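Local coordinates for uncharacterized protein conserved in bacteria (Streptococcus suis, PDB 4FZQ) that is a surface antigen that mediates host cell attachment in this pathogenic bacterium, its G5 domain probably contributing, at residues A[17-28]-A[67-78]. The protein carries 1 engineered substitution. Sequence-based numbering, arbitrary orientation.
Sequences KEEIRYDASLPL and EGQNRILVKGSL
Strands 18-22 and 71-75 pair in parallel in the mixed sheet at one end of the elongated G5 domain, E18 abreast of R71 and Y22 abreast of K75. Six backbone hydrogen bonds join them, from R71 N to K17 O (2.9 Å) through to D23 N to K75 O. On one face E18 and R71 run side by side, pointing the same way; R71 NE reaches the anti lone pair of E18 OE2 at 2.8 Å, in the guanidinium plane but through a bent bond (138°), and the carboxylate is turned 37° against that plane. On the other face I72 lies alongside E19, pointing the same way, while its CG2 lies over one face of the R21 guanidinium, offset toward the rim. R21 NH2 grips E19 OE1 (2.7 Å) from above the carboxylate plane, and K30 of a second subunit bridges to the same oxygen, which probably offsets the charge of this buried glutamate. Within this mixed three-stranded sheet strand 71-75 is central, flanked on its other edge by antiparallel strand 31-35. Ahead of the strands, K17 bends at its last torsion (chi4 67°) to bring NZ to the syn lone pair of E67 OE2 at 2.6 Å; G68 N also donates to that oxygen, helping to fix the carboxylate. At the far end the Y22 ring puts its edge against the backbone of G76, CE1 3.3 Å from G76 C. The type I turn D23-L26, where D23 OD2 takes S25 N in an Asx turn, brings the poorly ordered L26 side chain toward V74 CG1.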
loop_
_atom_site.group_PDB
_atom_site.type_symbol
_atom_site.label_atom_id
_atom_site.label_comp_id
_atom_site.label_asym_id
_atom_site.label_seq_id
_atom_site.Cartn_x
_atom_site.Cartn_y
_atom_site.Cartn_z
ATOM N N LYS A 17 -10.550 0.865 -9.468
ATOM C CA LYS A 17 -11.719 0.351 -8.781
ATOM C C LYS A 17 -12.140 -0.899 -9.541
ATOM O O LYS A 17 -12.146 -0.902 -10.775
ATOM C CB LYS A 17 -12.852 1.374 -8.791
ATOM C CG LYS A 17 -12.562 2.654 -8.025
ATOM C CD LYS A 17 -13.777 3.572 -8.075
ATOM C CE LYS A 17 -13.532 4.875 -7.338
ATOM N NZ LYS A 17 -12.511 5.689 -8.044
ATOM N N GLU A 18 -12.475 -1.963 -8.815
ATOM C CA GLU A 18 -12.877 -3.195 -9.469
ATOM C C GLU A 18 -14.301 -3.586 -9.123
ATOM O O GLU A 18 -14.631 -3.831 -7.959
ATOM C CB GLU A 18 -11.941 -4.341 -9.085
ATOM C CG GLU A 18 -12.055 -5.561 -10.000
ATOM C CD GLU A 18 -11.164 -6.725 -9.568
ATOM O OE1 GLU A 18 -11.519 -7.423 -8.599
ATOM O OE2 GLU A 18 -10.101 -6.938 -10.193
ATOM N N GLU A 19 -15.143 -3.657 -10.142
ATOM C CA GLU A 19 -16.523 -4.045 -9.937
ATOM C C GLU A 19 -16.662 -5.557 -10.090
ATOM O O GLU A 19 -16.105 -6.139 -11.017
ATOM C CB GLU A 19 -17.421 -3.358 -10.965
ATOM C CG GLU A 19 -18.850 -3.806 -10.884
ATOM C CD GLU A 19 -19.744 -3.141 -11.903
ATOM O OE1 GLU A 19 -19.230 -2.367 -12.745
ATOM O OE2 GLU A 19 -20.967 -3.399 -11.855
ATOM N N ILE A 20 -17.366 -6.198 -9.158
ATOM C CA ILE A 20 -17.611 -7.632 -9.254
ATOM C C ILE A 20 -19.074 -7.702 -9.668
ATOM O O ILE A 20 -19.968 -7.224 -8.969
ATOM C CB ILE A 20 -17.407 -8.395 -7.918
ATOM C CG1 ILE A 20 -15.919 -8.545 -7.603
ATOM C CG2 ILE A 20 -17.963 -9.808 -8.044
ATOM C CD1 ILE A 20 -15.010 -9.138 -8.659
ATOM N N ARG A 21 -19.301 -8.300 -10.824
ATOM C CA ARG A 21 -20.630 -8.398 -11.390
ATOM C C ARG A 21 -21.011 -9.874 -11.538
ATOM O O ARG A 21 -20.170 -10.701 -11.872
ATOM C CB ARG A 21 -20.587 -7.679 -12.739
ATOM C CG ARG A 21 -21.896 -7.390 -13.393
ATOM C CD ARG A 21 -21.669 -6.551 -14.651
ATOM N NE ARG A 21 -21.215 -5.197 -14.346
ATOM C CZ ARG A 21 -21.121 -4.224 -15.245
ATOM N NH1 ARG A 21 -21.448 -4.460 -16.508
ATOM N NH2 ARG A 21 -20.717 -3.011 -14.885
ATOM N N TYR A 22 -22.268 -10.208 -11.261
ATOM C CA TYR A 22 -22.728 -11.596 -11.377
ATOM C C TYR A 22 -23.379 -11.862 -12.726
ATOM O O TYR A 22 -24.122 -11.032 -13.234
ATOM C CB TYR A 22 -23.744 -11.939 -10.273
ATOM C CG TYR A 22 -24.418 -13.305 -10.438
ATOM C CD1 TYR A 22 -23.659 -14.471 -10.579
ATOM C CD2 TYR A 22 -25.808 -13.431 -10.416
ATOM C CE1 TYR A 22 -24.266 -15.724 -10.686
ATOM C CE2 TYR A 22 -26.427 -14.679 -10.523
ATOM C CZ TYR A 22 -25.652 -15.825 -10.655
ATOM O OH TYR A 22 -26.251 -17.073 -10.728
ATOM N N ASP A 23 -23.091 -13.026 -13.295
ATOM C CA ASP A 23 -23.671 -13.432 -14.568
ATOM C C ASP A 23 -24.139 -14.870 -14.368
ATOM O O ASP A 23 -23.324 -15.767 -14.156
ATOM C CB ASP A 23 -22.619 -13.357 -15.682
ATOM C CG ASP A 23 -23.169 -13.764 -17.046
ATOM O OD1 ASP A 23 -22.416 -13.652 -18.043
ATOM O OD2 ASP A 23 -24.344 -14.194 -17.127
ATOM N N ALA A 24 -25.451 -15.082 -14.421
ATOM C CA ALA A 24 -26.014 -16.414 -14.228
ATOM C C ALA A 24 -25.594 -17.408 -15.316
ATOM O O ALA A 24 -25.653 -18.622 -15.120
ATOM C CB ALA A 24 -27.531 -16.325 -14.148
ATOM N N SER A 25 -25.154 -16.888 -16.455
ATOM C CA SER A 25 -24.724 -17.723 -17.575
ATOM C C SER A 25 -23.453 -18.517 -17.274
ATOM O O SER A 25 -23.313 -19.666 -17.687
ATOM C CB SER A 25 -24.481 -16.845 -18.799
ATOM O OG SER A 25 -25.555 -15.939 -18.982
ATOM N N LEU A 26 -22.524 -17.896 -16.559
ATOM C CA LEU A 26 -21.263 -18.547 -16.232
ATOM C C LEU A 26 -21.420 -19.674 -15.223
ATOM O O LEU A 26 -22.329 -19.662 -14.395
ATOM C CB LEU A 26 -20.278 -17.530 -15.654
ATOM C CG LEU A 26 -19.954 -16.265 -16.444
ATOM C CD1 LEU A 26 -19.112 -15.352 -15.568
ATOM C CD2 LEU A 26 -19.222 -16.613 -17.726
ATOM N N PRO A 27 -20.535 -20.674 -15.292
ATOM C CA PRO A 27 -20.582 -21.801 -14.362
ATOM C C PRO A 27 -20.323 -21.306 -12.937
ATOM O O PRO A 27 -20.424 -20.111 -12.667
ATOM C CB PRO A 27 -19.473 -22.706 -14.876
ATOM C CG PRO A 27 -19.550 -22.491 -16.352
ATOM C CD PRO A 27 -19.681 -20.990 -16.450
ATOM N N LEU A 28 -19.979 -22.216 -12.033
ATOM C CA LEU A 28 -19.727 -21.854 -10.642
ATOM C C LEU A 28 -18.422 -21.092 -10.426
ATOM O O LEU A 28 -18.435 -19.970 -9.921
ATOM C CB LEU A 28 -19.723 -23.102 -9.753
ATOM C CG LEU A 28 -18.593 -24.127 -9.949
ATOM C CD1 LEU A 28 -18.579 -25.114 -8.782
ATOM C CD2 LEU A 28 -18.779 -24.851 -11.278
ATOM N N GLU A 67 -12.245 10.718 -11.865
ATOM C CA GLU A 67 -12.593 9.307 -11.775
ATOM C C GLU A 67 -12.012 8.551 -12.961
ATOM O O GLU A 67 -11.906 9.093 -14.058
ATOM C CB GLU A 67 -14.111 9.126 -11.763
ATOM C CG GLU A 67 -14.561 7.667 -11.753
ATOM C CD GLU A 67 -14.157 6.934 -10.474
ATOM O OE1 GLU A 67 -14.751 7.230 -9.404
ATOM O OE2 GLU A 67 -13.240 6.075 -10.541
ATOM N N GLY A 68 -11.642 7.294 -12.742
ATOM C CA GLY A 68 -11.084 6.506 -13.822
ATOM C C GLY A 68 -12.112 5.587 -14.446
ATOM O O GLY A 68 -13.315 5.845 -14.400
ATOM N N GLN A 69 -11.635 4.503 -15.036
ATOM C CA GLN A 69 -12.513 3.529 -15.658
ATOM C C GLN A 69 -12.441 2.259 -14.821
ATOM O O GLN A 69 -11.352 1.778 -14.513
ATOM C CB GLN A 69 -12.046 3.258 -17.089
ATOM C CG GLN A 69 -12.846 2.208 -17.839
ATOM C CD GLN A 69 -12.260 1.909 -19.210
ATOM O OE1 GLN A 69 -12.340 2.730 -20.118
ATOM N NE2 GLN A 69 -11.659 0.730 -19.360
ATOM N N ASN A 70 -13.599 1.729 -14.443
ATOM C CA ASN A 70 -13.645 0.514 -13.636
ATOM C C ASN A 70 -13.130 -0.733 -14.336
ATOM O O ASN A 70 -13.258 -0.896 -15.549
ATOM C CB ASN A 70 -15.072 0.192 -13.181
ATOM C CG ASN A 70 -15.550 1.065 -12.042
ATOM O OD1 ASN A 70 -14.783 1.829 -11.452
ATOM N ND2 ASN A 70 -16.837 0.945 -11.715
ATOM N N ARG A 71 -12.543 -1.612 -13.540
ATOM C CA ARG A 71 -12.083 -2.893 -14.016
ATOM C C ARG A 71 -13.332 -3.709 -13.670
ATOM O O ARG A 71 -13.843 -3.616 -12.549
ATOM C CB ARG A 71 -10.892 -3.340 -13.178
ATOM C CG ARG A 71 -10.369 -4.735 -13.458
ATOM C CD ARG A 71 -9.179 -5.027 -12.554
ATOM N NE ARG A 71 -8.793 -6.434 -12.573
ATOM C CZ ARG A 71 -8.248 -7.045 -13.620
ATOM N NH1 ARG A 71 -8.017 -6.365 -14.737
ATOM N NH2 ARG A 71 -7.945 -8.336 -13.552
ATOM N N ILE A 72 -13.864 -4.468 -14.615
ATOM C CA ILE A 72 -15.056 -5.246 -14.310
ATOM C C ILE A 72 -14.777 -6.742 -14.305
ATOM O O ILE A 72 -14.350 -7.310 -15.315
ATOM C CB ILE A 72 -16.214 -4.965 -15.312
ATOM C CG1 ILE A 72 -16.812 -3.575 -15.082
ATOM C CG2 ILE A 72 -17.326 -5.971 -15.114
ATOM C CD1 ILE A 72 -16.299 -2.716 -13.920
ATOM N N LEU A 73 -15.021 -7.376 -13.163
ATOM C CA LEU A 73 -14.827 -8.812 -13.045
ATOM C C LEU A 73 -16.215 -9.451 -13.049
ATOM O O LEU A 73 -17.077 -9.087 -12.249
ATOM C CB LEU A 73 -14.094 -9.165 -11.750
ATOM C CG LEU A 73 -13.611 -10.622 -11.711
ATOM C CD1 LEU A 73 -12.431 -10.760 -12.665
ATOM C CD2 LEU A 73 -13.200 -11.034 -10.305
ATOM N N VAL A 74 -16.430 -10.389 -13.964
ATOM C CA VAL A 74 -17.717 -11.069 -14.082
ATOM C C VAL A 74 -17.568 -12.521 -13.633
ATOM O O VAL A 74 -16.714 -13.247 -14.134
ATOM C CB VAL A 74 -18.236 -11.029 -15.548
ATOM C CG1 VAL A 74 -19.656 -11.543 -15.607
ATOM C CG2 VAL A 74 -18.188 -9.602 -16.093
ATOM N N LYS A 75 -18.392 -12.940 -12.678
ATOM C CA LYS A 75 -18.323 -14.303 -12.174
ATOM C C LYS A 75 -19.686 -14.990 -12.100
ATOM O O LYS A 75 -20.745 -14.352 -12.219
ATOM C CB LYS A 75 -17.652 -14.316 -10.806
ATOM C CG LYS A 75 -18.293 -13.390 -9.804
ATOM C CD LYS A 75 -17.543 -13.416 -8.482
ATOM C CE LYS A 75 -17.603 -14.783 -7.834
ATOM N NZ LYS A 75 -16.951 -14.785 -6.497
ATOM N N GLY A 76 -19.639 -16.300 -11.885
ATOM C CA GLY A 76 -20.849 -17.090 -11.833
ATOM C C GLY A 76 -21.423 -17.312 -10.456
ATOM O O GLY A 76 -22.058 -18.336 -10.207
ATOM N N SER A 77 -21.190 -16.371 -9.549
ATOM C CA SER A 77 -21.738 -16.485 -8.201
ATOM C C SER A 77 -22.055 -15.085 -7.706
ATOM O O SER A 77 -21.522 -14.117 -8.229
ATOM C CB SER A 77 -20.733 -17.132 -7.256
ATOM O OG SER A 77 -20.099 -18.247 -7.849
ATOM N N LEU A 78 -22.918 -14.961 -6.707
ATOM C CA LEU A 78 -23.217 -13.636 -6.199
ATOM C C LEU A 78 -22.695 -13.453 -4.788
ATOM O O LEU A 78 -23.186 -14.083 -3.855
ATOM C CB LEU A 78 -24.717 -13.357 -6.197
ATOM C CG LEU A 78 -25.076 -11.970 -5.626
ATOM C CD1 LEU A 78 -24.497 -10.883 -6.514
ATOM C CD2 LEU A 78 -26.578 -11.806 -5.507
HETATM O O HOH W 1 -10.616 2.664 -11.676
#